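AlgX/AlgJ SGNH hydrolase-like domain-containing protein (Eubacterium siraeum, PDB 4NZK) is of unknown function but belongs to the DHHW family of the SGNH hydrolase clan, so it may act as an esterase-like hydrolase. Local coordinates at residues L89-K93 and K136-V140; F103-V107 and A173-F177; D267-I273 and Y306-Y312; D288-E294 and T332-S337. One frame throughout, in Å; residues are numbered along the deposited sequence.

Contact 1 (L89-K93 and K136-V140); sequences LNEFK and KLVNV. With EDO (1,2-ethanediol), chain D.
The side-chain amide of Asn90 lies across the backbone of Lys136, Leu137 and Val138 and pairs with it through both polar atoms. Asn90 ND2 donates to Lys136 O (2.9 Å, 166° at the hydrogen), with the acceptor nearly in the plane of the amide. Val138 N reaches Asn90 OD1 at 2.8 Å from above the carbonyl plane, 43° out of it. With chi1 at -73°, CG of Asn90 lies beside the helix backbone N and anti to the carbonyl carbon, a setting that carries the amide along the helix flank to these two groups. An alanine here would remove both bonds, and the loop from Lys136 to Val138 would probably be freer to shift, its N-H and C=O left without these mates. Beside this, Leu89 CD2 meets Leu137 CD2 at 4.0 Å. On the next turn of the helix Lys93 CB packs on Val140 CG2 (3.9 Å), while its aliphatic chain crosses Asn139 at about a right angle, CE 3.3 Å from Asn139 O. Lys93 NZ ends on Gly97 O and Val100 O, and one water links it to Asn139 O; another water bridges Asn90 O and Val138 O. Helix 83-96 thereby fastens the loop between helix 126-136 and edge strand 141-142, a helix-to-loop junction at the rim of an alpha/beta/alpha sandwich.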
loop_
_atom_site.group_PDB
_atom_site.type_symbol
_atom_site.label_atom_id
_atom_site.label_comp_id
_atom_site.label_asym_id
_atom_site.label_seq_id
_atom_site.Cartn_x
_atom_site.Cartn_y
_atom_site.Cartn_z
ATOM N N LEU A 89 16.970 0.256 -1.807
ATOM C CA LEU A 89 16.659 -0.790 -0.821
ATOM C C LEU A 89 17.919 -1.531 -0.415
ATOM O O LEU A 89 18.112 -1.839 0.755
ATOM C CB LEU A 89 15.637 -1.822 -1.350
ATOM C CG LEU A 89 14.202 -1.529 -0.978
ATOM C CD1 LEU A 89 13.695 -0.222 -1.520
ATOM C CD2 LEU A 89 13.339 -2.663 -1.452
ATOM N N ASN A 90 18.767 -1.838 -1.392
ATOM C CA ASN A 90 19.999 -2.584 -1.093
ATOM C C ASN A 90 20.890 -1.777 -0.145
ATOM O O ASN A 90 21.481 -2.335 0.780
ATOM C CB ASN A 90 20.740 -2.920 -2.355
ATOM C CG ASN A 90 20.041 -4.014 -3.147
ATOM O OD1 ASN A 90 19.169 -4.732 -2.626
ATOM N ND2 ASN A 90 20.422 -4.131 -4.418
ATOM N N GLU A 91 20.962 -0.474 -0.385
ATOM C CA GLU A 91 21.751 0.421 0.461
ATOM C C GLU A 91 21.176 0.470 1.869
ATOM O O GLU A 91 21.928 0.422 2.857
ATOM C CB GLU A 91 21.799 1.830 -0.129
ATOM C CG GLU A 91 22.458 2.866 0.778
ATOM C CD GLU A 91 23.977 2.759 0.837
ATOM O OE1 GLU A 91 24.566 1.971 0.052
ATOM O OE2 GLU A 91 24.588 3.511 1.647
ATOM N N PHE A 92 19.844 0.592 1.956
ATOM C CA PHE A 92 19.205 0.594 3.238
ATOM C C PHE A 92 19.564 -0.682 3.995
ATOM O O PHE A 92 19.874 -0.640 5.199
ATOM C CB PHE A 92 17.680 0.719 3.080
ATOM C CG PHE A 92 16.957 0.657 4.391
ATOM C CD1 PHE A 92 16.784 1.779 5.160
ATOM C CD2 PHE A 92 16.468 -0.534 4.848
ATOM C CE1 PHE A 92 16.128 1.705 6.376
ATOM C CE2 PHE A 92 15.836 -0.622 6.058
ATOM C CZ PHE A 92 15.668 0.497 6.820
ATOM N N LYS A 93 19.457 -1.830 3.322
ATOM C CA LYS A 93 19.760 -3.109 3.958
ATOM C C LYS A 93 21.220 -3.168 4.427
ATOM O O LYS A 93 21.504 -3.642 5.539
ATOM C CB LYS A 93 19.420 -4.262 3.032
ATOM C CG LYS A 93 19.920 -5.612 3.517
ATOM C CD LYS A 93 19.316 -6.099 4.826
ATOM C CE LYS A 93 20.022 -7.392 5.250
ATOM N NZ LYS A 93 19.348 -7.981 6.437
ATOM N N LYS A 136 17.151 -7.677 -8.727
ATOM C CA LYS A 136 18.235 -6.753 -8.400
ATOM C C LYS A 136 18.453 -6.604 -6.904
ATOM O O LYS A 136 19.414 -5.925 -6.464
ATOM C CB LYS A 136 17.917 -5.379 -9.030
ATOM C CG LYS A 136 18.011 -5.390 -10.542
ATOM C CD LYS A 136 17.372 -4.189 -11.206
ATOM C CE LYS A 136 17.535 -4.199 -12.725
ATOM N NZ LYS A 136 16.935 -5.421 -13.382
ATOM N N LEU A 137 17.602 -7.238 -6.092
ATOM C CA LEU A 137 17.721 -7.145 -4.632
ATOM C C LEU A 137 18.856 -7.980 -4.111
ATOM O O LEU A 137 19.131 -9.066 -4.634
ATOM C CB LEU A 137 16.456 -7.615 -3.951
ATOM C CG LEU A 137 15.235 -6.751 -4.194
ATOM C CD1 LEU A 137 14.022 -7.461 -3.600
ATOM C CD2 LEU A 137 15.397 -5.327 -3.688
ATOM N N VAL A 138 19.515 -7.470 -3.065
ATOM C CA VAL A 138 20.606 -8.150 -2.375
ATOM C C VAL A 138 20.269 -8.178 -0.878
ATOM O O VAL A 138 20.181 -7.137 -0.222
ATOM C CB VAL A 138 21.947 -7.445 -2.583
ATOM C CG1 VAL A 138 23.040 -8.117 -1.759
ATOM C CG2 VAL A 138 22.308 -7.433 -4.048
ATOM N N ASN A 139 20.061 -9.393 -0.356
ATOM C CA ASN A 139 19.730 -9.629 1.042
ATOM C C ASN A 139 18.454 -8.915 1.517
ATOM O O ASN A 139 18.303 -8.550 2.673
ATOM C CB ASN A 139 20.895 -9.287 1.949
ATOM C CG ASN A 139 22.099 -10.113 1.669
ATOM O OD1 ASN A 139 21.973 -11.301 1.358
ATOM N ND2 ASN A 139 23.300 -9.492 1.750
ATOM N N VAL A 140 17.537 -8.749 0.582
ATOM C CA VAL A 140 16.200 -8.233 0.850
ATOM C C VAL A 140 15.235 -9.342 0.447
ATOM O O VAL A 140 15.346 -9.885 -0.658
ATOM C CB VAL A 140 15.906 -6.924 0.085
ATOM C CG1 VAL A 140 14.479 -6.457 0.265
ATOM C CG2 VAL A 140 16.854 -5.847 0.561
HETATM C C1 EDO D . 19.603 -6.811 -16.400
HETATM O O1 EDO D . 19.514 -8.073 -15.669
HETATM C C2 EDO D . 18.224 -6.370 -16.916
HETATM O O2 EDO D . 17.641 -5.332 -16.073
HETATM O O HOH W 1 21.950 -5.117 0.479
HETATM O O HOH W 2 16.952 -8.905 5.091
#

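Contact 2 (F103-V107 and A173-F177)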
loop_
_atom_site.group_PDB
_atom_site.type_symbol
_atom_site.label_atom_id
_atom_site.label_comp_id
_atom_site.label_asym_id
_atom_site.label_seq_id
_atom_site.Cartn_x
_atom_site.Cartn_y
_atom_site.Cartn_z
ATOM N N PHE A 103 12.146 -6.558 3.867
ATOM C CA PHE A 103 11.245 -7.216 2.938
ATOM C C PHE A 103 10.796 -6.191 1.896
ATOM O O PHE A 103 10.686 -4.986 2.184
ATOM C CB PHE A 103 9.988 -7.707 3.649
ATOM C CG PHE A 103 10.207 -8.737 4.735
ATOM C CD1 PHE A 103 10.666 -8.385 6.007
ATOM C CD2 PHE A 103 9.906 -10.060 4.492
ATOM C CE1 PHE A 103 10.785 -9.347 7.005
ATOM C CE2 PHE A 103 10.046 -11.028 5.475
ATOM C CZ PHE A 103 10.502 -10.670 6.726
ATOM N N ASN A 104 10.538 -6.680 0.694
ATOM C CA ASN A 104 10.051 -5.862 -0.403
ATOM C C ASN A 104 8.750 -6.474 -0.939
ATOM O O ASN A 104 8.700 -7.660 -1.237
ATOM C CB ASN A 104 11.072 -5.927 -1.530
ATOM C CG ASN A 104 10.593 -5.240 -2.783
ATOM O OD1 ASN A 104 10.292 -4.065 -2.756
ATOM N ND2 ASN A 104 10.491 -5.993 -3.884
HETATM N N MSE A 105 7.723 -5.643 -1.073
HETATM C CA MSE A 105 6.445 -6.086 -1.671
HETATM C C MSE A 105 5.896 -5.000 -2.553
HETATM O O MSE A 105 5.241 -4.064 -2.088
HETATM C CB MSE A 105 5.465 -6.562 -0.583
HETATM C CG MSE A 105 4.247 -7.244 -1.271
HETATM SE SE MSE A 105 3.062 -8.104 0.013
HETATM C CE MSE A 105 2.652 -6.569 1.075
ATOM N N VAL A 106 6.211 -5.106 -3.841
ATOM C CA VAL A 106 5.736 -4.193 -4.849
ATOM C C VAL A 106 4.514 -4.815 -5.488
ATOM O O VAL A 106 4.558 -5.967 -5.932
ATOM C CB VAL A 106 6.822 -3.847 -5.906
ATOM C CG1 VAL A 106 6.244 -2.929 -6.982
ATOM C CG2 VAL A 106 8.019 -3.180 -5.227
ATOM N N VAL A 107 3.435 -4.052 -5.539
ATOM C CA VAL A 107 2.158 -4.611 -6.003
ATOM C C VAL A 107 1.638 -3.838 -7.213
ATOM O O VAL A 107 1.907 -2.661 -7.367
ATOM C CB VAL A 107 1.094 -4.620 -4.893
ATOM C CG1 VAL A 107 1.490 -5.594 -3.780
ATOM C CG2 VAL A 107 0.834 -3.230 -4.318
ATOM N N ALA A 173 -2.274 -9.236 0.237
ATOM C CA ALA A 173 -0.873 -8.872 0.195
ATOM C C ALA A 173 -0.269 -8.927 1.590
ATOM O O ALA A 173 0.821 -9.514 1.777
ATOM C CB ALA A 173 -0.701 -7.517 -0.448
ATOM N N ALA A 174 -0.992 -8.406 2.588
ATOM C CA ALA A 174 -0.529 -8.471 3.972
ATOM C C ALA A 174 -0.343 -9.921 4.387
ATOM O O ALA A 174 0.624 -10.279 5.076
ATOM C CB ALA A 174 -1.485 -7.753 4.914
ATOM N N LYS A 175 -1.289 -10.763 3.984
ATOM C CA LYS A 175 -1.208 -12.186 4.304
ATOM C C LYS A 175 0.052 -12.830 3.736
ATOM O O LYS A 175 0.720 -13.609 4.411
ATOM C CB LYS A 175 -2.456 -12.882 3.762
ATOM C CG LYS A 175 -2.464 -14.393 3.969
ATOM C CD LYS A 175 -3.799 -15.039 3.613
ATOM C CE LYS A 175 -3.742 -16.550 3.811
ATOM N NZ LYS A 175 -5.111 -17.075 3.845
ATOM N N ALA A 176 0.399 -12.463 2.512
ATOM C CA ALA A 176 1.595 -13.029 1.890
ATOM C C ALA A 176 2.853 -12.614 2.671
ATOM O O ALA A 176 3.771 -13.410 2.868
ATOM C CB ALA A 176 1.720 -12.568 0.457
ATOM N N PHE A 177 2.899 -11.343 3.061
ATOM C CA PHE A 177 4.030 -10.844 3.854
ATOM C C PHE A 177 4.122 -11.518 5.205
ATOM O O PHE A 177 5.193 -11.987 5.594
ATOM C CB PHE A 177 3.973 -9.333 4.003
ATOM C CG PHE A 177 4.841 -8.815 5.111
ATOM C CD1 PHE A 177 6.200 -8.898 5.039
ATOM C CD2 PHE A 177 4.267 -8.247 6.232
ATOM C CE1 PHE A 177 6.976 -8.438 6.108
ATOM C CE2 PHE A 177 5.018 -7.826 7.281
ATOM C CZ PHE A 177 6.393 -7.905 7.219
#
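Strand 103-107 and helix 173-177 run nearly antiparallel (157°), their axes approaching to 10.2 Å. This is the helix-on-sheet packing of an alpha/beta/alpha sandwich, with helix 167-180 laid over a mixed but largely parallel sheet. Phe103, Met105 and Val107, every second residue of the strand, point toward the helix. Phe103 and Phe177 form a T-shaped pair, planes 89° apart and centroids 4.9 Å apart. Phe177 presents its edge: CE1 stands over one face of the Phe103 ring, near its rim, and comes to 3.5 Å from Phe103 CG. The Phe177 ring gets there because its CG is anti to the backbone N (chi1 163°), which carries the ring out from the helix to the strand. Leu330 of neighbouring strand 328-334 touches both phenylalanine side chains, and Phe298 also meets Phe177. A leucine in place of Phe103 would take away the flat face and probably leave the Phe177 edge without its stacking partner, the ring less firmly held. Further along the strand, Met105, present as selenomethionine, extends through CG and then bends at chi3, laying its methyl CE against Ala173 CB (3.8 Å) and Phe177 CB. Val107 makes a lighter contact, CG1 to Ala173 CB. Met105 SE lies 3.2 Å from Ala173 O, the same carbonyl oxygen that accepts Phe177 N within the helix.

Contact 3 (D267-I273 and Y306-Y312). With EDO (1,2-ethanediol), chain B; EDO (1,2-ethanediol), chain C.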
loop_
_atom_site.group_PDB
_atom_site.type_symbol
_atom_site.label_atom_id
_atom_site.label_comp_id
_atom_site.label_asym_id
_atom_site.label_seq_id
_atom_site.Cartn_x
_atom_site.Cartn_y
_atom_site.Cartn_z
ATOM N N ASP A 267 -1.164 10.923 4.825
ATOM C CA ASP A 267 0.194 10.392 4.734
ATOM C C ASP A 267 1.309 11.175 5.394
ATOM O O ASP A 267 2.381 10.602 5.628
ATOM C CB ASP A 267 0.578 10.199 3.265
ATOM C CG ASP A 267 -0.356 9.267 2.511
ATOM O OD1 ASP A 267 -0.698 8.192 3.033
ATOM O OD2 ASP A 267 -0.713 9.606 1.348
ATOM N N GLN A 268 1.120 12.486 5.629
ATOM C CA GLN A 268 2.224 13.332 6.108
ATOM C C GLN A 268 2.380 13.296 7.630
ATOM O O GLN A 268 2.122 14.259 8.339
ATOM C CB GLN A 268 2.084 14.777 5.607
ATOM C CG GLN A 268 1.855 14.871 4.119
ATOM C CD GLN A 268 1.980 16.292 3.593
ATOM O OE1 GLN A 268 2.646 17.144 4.187
ATOM N NE2 GLN A 268 1.343 16.543 2.454
ATOM N N LYS A 269 2.818 12.140 8.107
ATOM C CA LYS A 269 2.946 11.867 9.518
ATOM C C LYS A 269 3.696 10.549 9.670
ATOM O O LYS A 269 3.967 9.874 8.680
ATOM C CB LYS A 269 1.552 11.722 10.129
ATOM C CG LYS A 269 0.752 10.588 9.541
ATOM C CD LYS A 269 -0.724 10.672 9.839
ATOM C CE LYS A 269 -1.414 11.715 8.982
ATOM N NZ LYS A 269 -2.843 11.865 9.320
ATOM N N ILE A 270 4.039 10.240 10.907
ATOM C CA ILE A 270 4.533 8.929 11.293
ATOM C C ILE A 270 3.603 8.436 12.376
ATOM O O ILE A 270 3.228 9.192 13.282
ATOM C CB ILE A 270 5.957 8.962 11.845
ATOM C CG1 ILE A 270 6.925 9.409 10.754
ATOM C CG2 ILE A 270 6.362 7.603 12.431
ATOM C CD1 ILE A 270 8.331 9.673 11.230
ATOM N N VAL A 271 3.209 7.172 12.271
ATOM C CA VAL A 271 2.296 6.590 13.255
ATOM C C VAL A 271 2.979 5.411 13.941
ATOM O O VAL A 271 3.538 4.561 13.270
ATOM C CB VAL A 271 0.973 6.116 12.601
ATOM C CG1 VAL A 271 0.036 5.556 13.651
ATOM C CG2 VAL A 271 0.323 7.251 11.817
ATOM N N LYS A 272 2.957 5.409 15.267
ATOM C CA LYS A 272 3.467 4.300 16.048
ATOM C C LYS A 272 2.269 3.552 16.616
ATOM O O LYS A 272 1.372 4.151 17.195
ATOM C CB LYS A 272 4.366 4.772 17.187
ATOM C CG LYS A 272 4.842 3.634 18.088
ATOM C CD LYS A 272 5.762 4.158 19.180
ATOM C CE LYS A 272 6.194 3.021 20.099
ATOM N NZ LYS A 272 7.243 3.446 21.073
ATOM N N ILE A 273 2.296 2.232 16.459
ATOM C CA ILE A 273 1.201 1.370 16.941
ATOM C C ILE A 273 1.804 0.351 17.895
ATOM O O ILE A 273 2.794 -0.309 17.560
ATOM C CB ILE A 273 0.491 0.640 15.781
ATOM C CG1 ILE A 273 -0.049 1.624 14.767
ATOM C CG2 ILE A 273 -0.654 -0.232 16.273
ATOM C CD1 ILE A 273 -0.356 1.025 13.440
ATOM N N TYR A 306 5.567 0.738 13.091
ATOM C CA TYR A 306 5.829 2.139 12.743
ATOM C C TYR A 306 5.491 2.319 11.271
ATOM O O TYR A 306 5.975 1.594 10.433
ATOM C CB TYR A 306 7.297 2.510 12.988
ATOM C CG TYR A 306 7.697 2.428 14.444
ATOM C CD1 TYR A 306 7.901 1.201 15.048
ATOM C CD2 TYR A 306 7.908 3.573 15.194
ATOM C CE1 TYR A 306 8.261 1.109 16.383
ATOM C CE2 TYR A 306 8.287 3.488 16.532
ATOM C CZ TYR A 306 8.471 2.255 17.105
ATOM O OH TYR A 306 8.819 2.168 18.430
ATOM N N VAL A 307 4.661 3.306 10.986
ATOM C CA VAL A 307 4.147 3.527 9.647
ATOM C C VAL A 307 4.714 4.847 9.138
ATOM O O VAL A 307 4.421 5.920 9.688
ATOM C CB VAL A 307 2.616 3.579 9.579
ATOM C CG1 VAL A 307 2.168 3.562 8.119
ATOM C CG2 VAL A 307 1.993 2.429 10.333
ATOM N N CYS A 308 5.523 4.742 8.093
ATOM C CA CYS A 308 6.223 5.866 7.502
ATOM C C CYS A 308 6.020 5.913 5.999
ATOM O O CYS A 308 5.975 4.889 5.343
ATOM C CB CYS A 308 7.711 5.689 7.744
ATOM S SG CYS A 308 8.205 5.441 9.481
ATOM N N ASP A 309 5.926 7.117 5.461
ATOM C CA ASP A 309 5.746 7.322 4.039
ATOM C C ASP A 309 7.070 7.786 3.430
ATOM O O ASP A 309 7.678 8.739 3.909
ATOM C CB ASP A 309 4.681 8.382 3.765
ATOM C CG ASP A 309 4.172 8.307 2.337
ATOM O OD1 ASP A 309 4.950 8.694 1.411
ATOM O OD2 ASP A 309 2.998 7.870 2.154
ATOM N N ILE A 310 7.483 7.149 2.337
ATOM C CA ILE A 310 8.750 7.498 1.690
ATOM C C ILE A 310 8.807 8.931 1.157
ATOM O O ILE A 310 9.882 9.439 0.907
ATOM C CB ILE A 310 9.062 6.519 0.544
ATOM C CG1 ILE A 310 8.011 6.636 -0.575
ATOM C CG2 ILE A 310 9.135 5.087 1.065
ATOM C CD1 ILE A 310 8.194 5.666 -1.704
ATOM N N ARG A 311 7.650 9.566 0.975
ATOM C CA ARG A 311 7.578 10.956 0.518
ATOM C C ARG A 311 7.723 12.005 1.645
ATOM O O ARG A 311 8.073 13.142 1.374
ATOM C CB ARG A 311 6.247 11.180 -0.206
ATOM C CG ARG A 311 6.082 10.304 -1.431
ATOM C CD ARG A 311 4.633 10.225 -1.873
ATOM N NE ARG A 311 3.806 9.425 -0.958
ATOM C CZ ARG A 311 2.472 9.397 -1.022
ATOM N NH1 ARG A 311 1.839 10.115 -1.960
ATOM N NH2 ARG A 311 1.770 8.668 -0.151
ATOM N N TYR A 312 7.460 11.593 2.892
ATOM C CA TYR A 312 7.305 12.505 4.038
ATOM C C TYR A 312 8.031 11.929 5.257
ATOM O O TYR A 312 7.434 11.364 6.190
ATOM C CB TYR A 312 5.829 12.690 4.387
ATOM C CG TYR A 312 4.958 12.982 3.204
ATOM C CD1 TYR A 312 5.070 14.155 2.526
ATOM C CD2 TYR A 312 4.048 12.056 2.756
ATOM C CE1 TYR A 312 4.261 14.407 1.448
ATOM C CE2 TYR A 312 3.236 12.282 1.654
ATOM C CZ TYR A 312 3.348 13.470 0.999
ATOM O OH TYR A 312 2.572 13.745 -0.110
HETATM C C1 EDO B . 0.521 7.326 7.772
HETATM O O1 EDO B . -0.092 6.932 6.555
HETATM C C2 EDO B . 2.056 7.408 7.674
HETATM O O2 EDO B . 2.455 7.974 6.432
HETATM C C1 EDO C . -5.729 11.650 12.001
HETATM O O1 EDO C . -5.877 12.404 10.787
HETATM C C2 EDO C . -4.560 12.161 12.834
HETATM O O2 EDO C . -3.466 12.619 12.030
HETATM O O HOH W 3 0.080 12.176 0.064
HETATM O O HOH W 4 6.358 9.167 7.327
HETATM O O HOH W 5 9.156 5.118 19.917
#
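Asp267 faces the turn after strand 306-309, where Arg311 NH2 reaches Asp267 OD2 at 3.0 Å, a salt bridge whose hydrogen bond is bent and weak. The firmer grip of Arg311 is on Asp309: side-on, NE meets OD1 and NH2 meets OD2, both at 2.7 Å and on the syn side of the carboxylate. Asp309 OD1 also takes Arg311 N on its anti lone pair, closing an Asx turn, while the backbone from Asp309 to Tyr312 makes a type I beta turn. Tyr312 is sandwiched: Gln268 CG sits 3.5 Å over the centre of one face, with the Gln268 amide nearly parallel to the ring (11°), and Arg311 CB occupies the opposite face. Water joins Asp267 OD2 to Tyr312 OH, and a second water ties Lys269 O to Asp309 N and Tyr312 O.

Before this turn in the chain, strand 306-309 pairs antiparallel with strand 270-273. Val271 and Val307 form a hydrogen-bonded pair, Val271 N to Val307 O at 3.1 Å and Val307 N to Val271 O at 2.8 Å. Lys272 and Tyr306 form the adjoining non-hydrogen-bonded pair. Being fully extended, the Lys272 chain runs alongside Tyr306 and sets CG over the ring face, a CH-pi contact; Tyr306 OH bonds to Glu304. Lys287 NZ forms salt bridges with Asp267 OD1 and Asp309 OD2, and Asn292 also donates to Asp267 OD1. The like-charged carboxylates of Asp267 and Asp309 are thus probably allowed to lie close together by the positive charges of Lys287 and Arg311.

Contact 4 (D288-E294 and T332-S337)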
loop_
_atom_site.group_PDB
_atom_site.type_symbol
_atom_site.label_atom_id
_atom_site.label_comp_id
_atom_site.label_asym_id
_atom_site.label_seq_id
_atom_site.Cartn_x
_atom_site.Cartn_y
_atom_site.Cartn_z
ATOM N N ASP A 288 4.201 3.825 0.044
ATOM C CA ASP A 288 3.405 4.832 -0.643
ATOM C C ASP A 288 1.946 4.597 -0.188
ATOM O O ASP A 288 1.682 3.785 0.709
ATOM C CB ASP A 288 3.567 4.755 -2.158
ATOM C CG ASP A 288 2.794 3.581 -2.800
ATOM O OD1 ASP A 288 2.189 2.741 -2.063
ATOM O OD2 ASP A 288 2.775 3.481 -4.080
ATOM N N SER A 289 0.980 5.279 -0.780
ATOM C CA SER A 289 -0.352 5.193 -0.236
ATOM C C SER A 289 -1.020 3.813 -0.311
ATOM O O SER A 289 -1.947 3.544 0.472
ATOM C CB SER A 289 -1.268 6.269 -0.816
ATOM O OG SER A 289 -1.406 6.140 -2.209
ATOM N N TYR A 290 -0.527 2.902 -1.170
ATOM C CA TYR A 290 -1.076 1.532 -1.169
ATOM C C TYR A 290 -0.854 0.883 0.192
ATOM O O TYR A 290 -1.674 0.092 0.680
ATOM C CB TYR A 290 -0.410 0.666 -2.259
ATOM C CG TYR A 290 -1.240 0.504 -3.479
ATOM C CD1 TYR A 290 -1.595 1.583 -4.261
ATOM C CD2 TYR A 290 -1.703 -0.744 -3.854
ATOM C CE1 TYR A 290 -2.404 1.421 -5.372
ATOM C CE2 TYR A 290 -2.516 -0.906 -4.954
ATOM C CZ TYR A 290 -2.871 0.173 -5.700
ATOM O OH TYR A 290 -3.690 -0.020 -6.778
ATOM N N GLY A 291 0.280 1.186 0.806
ATOM C CA GLY A 291 0.583 0.602 2.090
ATOM C C GLY A 291 -0.357 0.918 3.214
ATOM O O GLY A 291 -0.483 0.140 4.164
ATOM N N ASN A 292 -1.066 2.039 3.097
ATOM C CA ASN A 292 -1.958 2.478 4.164
ATOM C C ASN A 292 -2.949 1.390 4.528
ATOM O O ASN A 292 -3.222 1.153 5.718
ATOM C CB ASN A 292 -2.713 3.725 3.729
ATOM C CG ASN A 292 -1.797 4.938 3.462
ATOM O OD1 ASN A 292 -0.579 4.835 3.385
ATOM N ND2 ASN A 292 -2.418 6.096 3.261
ATOM N N ALA A 293 -3.503 0.740 3.502
ATOM C CA ALA A 293 -4.549 -0.270 3.723
ATOM C C ALA A 293 -4.037 -1.595 4.241
ATOM O O ALA A 293 -4.825 -2.440 4.662
ATOM C CB ALA A 293 -5.375 -0.485 2.459
ATOM N N GLU A 294 -2.724 -1.794 4.191
ATOM C CA GLU A 294 -2.129 -3.020 4.749
ATOM C C GLU A 294 -2.069 -2.963 6.265
ATOM O O GLU A 294 -2.129 -3.978 6.917
ATOM C CB GLU A 294 -0.702 -3.245 4.233
ATOM C CG GLU A 294 -0.607 -3.418 2.721
ATOM C CD GLU A 294 0.826 -3.551 2.191
ATOM O OE1 GLU A 294 1.689 -4.068 2.921
ATOM O OE2 GLU A 294 1.081 -3.150 1.006
ATOM N N THR A 332 6.787 -1.295 0.789
ATOM C CA THR A 332 5.648 -1.714 0.012
ATOM C C THR A 332 5.022 -0.528 -0.681
ATOM O O THR A 332 4.830 0.523 -0.090
ATOM C CB THR A 332 4.660 -2.506 0.885
ATOM O OG1 THR A 332 3.602 -3.043 0.049
ATOM C CG2 THR A 332 4.063 -1.690 1.994
HETATM N N MSE A 333 4.715 -0.730 -1.959
HETATM C CA MSE A 333 4.181 0.325 -2.798
HETATM C C MSE A 333 3.720 -0.245 -4.095
HETATM O O MSE A 333 4.007 -1.402 -4.408
HETATM C CB MSE A 333 5.241 1.389 -3.060
HETATM C CG MSE A 333 6.592 0.888 -3.590
HETATM SE SE MSE A 333 7.724 2.530 -3.529
HETATM C CE MSE A 333 8.166 1.929 -1.704
ATOM N N CYS A 334 2.993 0.545 -4.872
ATOM C CA CYS A 334 2.581 0.083 -6.189
ATOM C C CYS A 334 3.729 0.242 -7.183
ATOM O O CYS A 334 4.704 0.945 -6.960
ATOM C CB CYS A 334 1.326 0.808 -6.665
ATOM S SG CYS A 334 1.657 2.499 -7.225
ATOM N N THR A 335 3.570 -0.411 -8.319
ATOM C CA THR A 335 4.593 -0.412 -9.349
ATOM C C THR A 335 4.937 0.985 -9.827
ATOM O O THR A 335 6.097 1.305 -10.012
ATOM C CB THR A 335 4.184 -1.273 -10.536
ATOM O OG1 THR A 335 2.791 -1.044 -10.801
ATOM C CG2 THR A 335 4.456 -2.764 -10.254
ATOM N N PHE A 336 3.930 1.825 -10.042
ATOM C CA PHE A 336 4.208 3.171 -10.524
ATOM C C PHE A 336 5.155 3.916 -9.566
ATOM O O PHE A 336 6.015 4.679 -9.972
ATOM C CB PHE A 336 2.924 3.966 -10.627
ATOM C CG PHE A 336 1.998 3.542 -11.723
ATOM C CD1 PHE A 336 2.089 4.119 -12.995
ATOM C CD2 PHE A 336 0.970 2.650 -11.484
ATOM C CE1 PHE A 336 1.203 3.772 -14.006
ATOM C CE2 PHE A 336 0.081 2.318 -12.488
ATOM C CZ PHE A 336 0.178 2.891 -13.743
ATOM N N SER A 337 4.969 3.710 -8.271
ATOM C CA SER A 337 5.837 4.356 -7.288
ATOM C C SER A 337 7.247 3.772 -7.324
ATOM O O SER A 337 8.224 4.518 -7.302
ATOM C CB SER A 337 5.304 4.206 -5.876
ATOM O OG SER A 337 4.163 4.969 -5.685
#
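With chi1 at 76°, Asp288 holds its CG between the backbone N and the carbonyl carbon, and the carboxylate turns toward the junction of strand 332-334 and helix 335-337. Asp288 OD2 there takes two donors. Ser337 OG gives its proton to the anti lone pair of OD2 at 2.6 Å, and Cys334 N reaches the same oxygen at 3.0 Å from above the carboxylate plane, 37° out of it. The other oxygen, OD1, accepts Tyr290 N (2.9 Å) and makes an Asx turn, so each carboxylate oxygen is tied and the group is fixed in rotation. A weak bond of 3.4 Å from Asp288 N to Thr332 O joins the backbones.

The Asp-Ser step of Asp288 and Ser289, following strand 282-287, recalls the nucleophile motif of SGNH hydrolases. Ser289 OG is hydrogen-bonded to His164 NE2, consistent with a serine-histidine pair of that family, while its CB points away from segment 332-337.

Cys334, at the N-cap of helix 335-339, sets CB over one face of Tyr290, offset to the rim and 4.0 Å from the ring centroid; SG lies obliquely at 5.0 Å. Tyr290 OH bonds to His163 O, and the ring also meets Trp165. Cys334 SG is covalently linked to an unidentified ligand, probably picked up from the crystallisation liquor. At the far end of the contact the extended Glu294 side chain comes from the opposite direction to Thr332, OE2 stopping 2.7 Å from Thr332 OG1 with both OE1 and OE2 close to Thr332 CG2. Met105 O also lies within reach of this hydroxyl.

Contacts 2 and 4 stand with centres about 10 Å apart and share neighbouring strands 101-107 and 328-334; Thr332 OG1 lies 2.9 Å from Met105 O and Val107 N lies 2.9 Å from Met333 O, both probable hydrogen bonds. Contact 3 is about 12 Å from contact 4, centre to centre, and meets it through Asn292 and through packing of Ile310 CD1 on Met333 SE (3.7 Å), bringing the charged turn up to the loop of the presumed nucleophile Ser289. Contact 1 touches contact 2 where Leu89 and Leu137 pack on Asn104, but its centre is about 18 Å from that of contact 4, which holds the ligand-bearing Cys334, placing it at the periphery.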